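Local coordinates for citrate lyase subunit beta-like protein (Mycobacterium tuberculosis H37Rv, PDB 6CHU) that is a magnesium-dependent lyase of the HpcH/HpaI aldolase family, a bifunctional enzyme serving itaconate dissimilation and leucine catabolism, at residues D195-G198 / L199-A203. Residues are numbered along the deposited sequence; the frame is centred on the assembly and turned at random.
Sequences DVEG and LQEEA
Asp195 O accepts from Leu199 N at 3.1 Å in the bond that opens helix 196-209 of the TIM barrel, the helix between strands 184-187 and 213-216. Val196 O to Gln200 N, Glu197 O to Glu201 N and Gly198 O to Glu202 N continue the i to i+4 pattern through the first two turns. Asp195 is the N-cap: with CG anti to its own backbone N (chi1 178°), the carboxylate reaches forward to the first turn, and OD1 takes the Gly198 N-H at 2.9 Å, the donor lying above the carboxylate plane. OD2 of the same group is held by His190 NE2. On the outer face Glu197 and Glu201 run side by side in the same direction. Both chains are extended beyond CG, but Glu201 starts with CG beside its backbone N (chi1 -58°), which brings that CG to 3.3 Å from Glu197 O. The two carboxylates are turned 78° apart, with Glu197 OE2 and Glu201 OE2 4.0 Å from each other. Gln200 lays its CB against Val196 O at 3.4 Å, and Glu202 CB rests 3.2 Å from Gly198 O. Beyond that, Glu202 OE1 is hydrogen-bonded to His190 ND1 and OE2 forms a salt bridge with Arg157 NH1, while Leu199 packs on Val224 of helix 221-228. His190 thus ties the cap to a carboxylate two turns on. The helix N-terminus, with the Gly198 N-H and His190, should favour a charged Asp195, whereas the proximity of Glu197 and Glu201 probably raises their proton affinity slightly, a cost that solvent and the positive helix end probably ease.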
loop_
_atom_site.group_PDB
_atom_site.type_symbol
_atom_site.label_atom_id
_atom_site.label_comp_id
_atom_site.label_asym_id
_atom_site.label_seq_id
_atom_site.Cartn_x
_atom_site.Cartn_y
_atom_site.Cartn_z
ATOM N N ASP A 195 -0.610 10.499 -26.417
ATOM C CA ASP A 195 -0.628 9.079 -26.056
ATOM C C ASP A 195 -2.063 8.656 -25.725
ATOM O O ASP A 195 -2.443 8.435 -24.572
ATOM C CB ASP A 195 0.308 8.814 -24.885
ATOM C CG ASP A 195 0.289 7.364 -24.433
ATOM O OD1 ASP A 195 0.059 6.473 -25.284
ATOM O OD2 ASP A 195 0.472 7.126 -23.218
ATOM N N VAL A 196 -2.875 8.553 -26.777
ATOM C CA VAL A 196 -4.269 8.154 -26.598
ATOM C C VAL A 196 -4.357 6.684 -26.204
ATOM O O VAL A 196 -5.222 6.289 -25.410
ATOM C CB VAL A 196 -5.065 8.454 -27.884
ATOM C CG1 VAL A 196 -6.446 7.811 -27.837
ATOM C CG2 VAL A 196 -5.180 9.954 -28.087
ATOM N N GLU A 197 -3.466 5.850 -26.749
ATOM C CA GLU A 197 -3.442 4.439 -26.366
ATOM C C GLU A 197 -3.231 4.281 -24.862
ATOM O O GLU A 197 -3.972 3.548 -24.185
ATOM C CB GLU A 197 -2.349 3.705 -27.149
ATOM C CG GLU A 197 -2.180 2.243 -26.779
ATOM C CD GLU A 197 -0.992 1.595 -27.475
ATOM O OE1 GLU A 197 -0.063 2.326 -27.882
ATOM O OE2 GLU A 197 -0.986 0.353 -27.617
ATOM N N GLY A 198 -2.232 4.982 -24.313
ATOM C CA GLY A 198 -1.967 4.877 -22.890
ATOM C C GLY A 198 -3.111 5.398 -22.039
ATOM O O GLY A 198 -3.439 4.818 -20.998
ATOM N N LEU A 199 -3.733 6.501 -22.469
ATOM C CA LEU A 199 -4.878 7.038 -21.738
ATOM C C LEU A 199 -6.045 6.063 -21.753
ATOM O O LEU A 199 -6.725 5.879 -20.736
ATOM C CB LEU A 199 -5.309 8.372 -22.336
ATOM C CG LEU A 199 -6.586 8.974 -21.745
ATOM C CD1 LEU A 199 -6.415 9.310 -20.260
ATOM C CD2 LEU A 199 -6.981 10.206 -22.539
ATOM N N GLN A 200 -6.302 5.442 -22.903
ATOM C CA GLN A 200 -7.394 4.481 -22.982
ATOM C C GLN A 200 -7.206 3.359 -21.969
ATOM O O GLN A 200 -8.124 3.040 -21.204
ATOM C CB GLN A 200 -7.503 3.926 -24.400
ATOM C CG GLN A 200 -8.820 3.247 -24.662
ATOM C CD GLN A 200 -9.068 3.020 -26.139
ATOM O OE1 GLN A 200 -8.225 3.338 -26.983
ATOM N NE2 GLN A 200 -10.232 2.475 -26.463
ATOM N N GLU A 201 -6.004 2.771 -21.932
ATOM C CA GLU A 201 -5.727 1.676 -21.005
ATOM C C GLU A 201 -5.818 2.137 -19.557
ATOM O O GLU A 201 -6.310 1.404 -18.689
ATOM C CB GLU A 201 -4.339 1.099 -21.284
ATOM C CG GLU A 201 -4.148 0.577 -22.700
ATOM C CD GLU A 201 -2.769 -0.025 -22.903
ATOM O OE1 GLU A 201 -1.964 0.006 -21.945
ATOM O OE2 GLU A 201 -2.493 -0.527 -24.016
ATOM N N GLU A 202 -5.327 3.349 -19.284
ATOM C CA GLU A 202 -5.318 3.908 -17.939
ATOM C C GLU A 202 -6.729 4.199 -17.443
ATOM O O GLU A 202 -7.073 3.883 -16.296
ATOM C CB GLU A 202 -4.477 5.182 -17.955
ATOM C CG GLU A 202 -4.079 5.758 -16.613
ATOM C CD GLU A 202 -2.913 6.710 -16.785
ATOM O OE1 GLU A 202 -3.146 7.874 -17.176
ATOM O OE2 GLU A 202 -1.761 6.276 -16.590
ATOM N N ALA A 203 -7.558 4.816 -18.289
ATOM C CA ALA A 203 -8.925 5.132 -17.881
ATOM C C ALA A 203 -9.783 3.873 -17.804
ATOM O O ALA A 203 -10.653 3.767 -16.932
ATOM C CB ALA A 203 -9.539 6.149 -18.843
#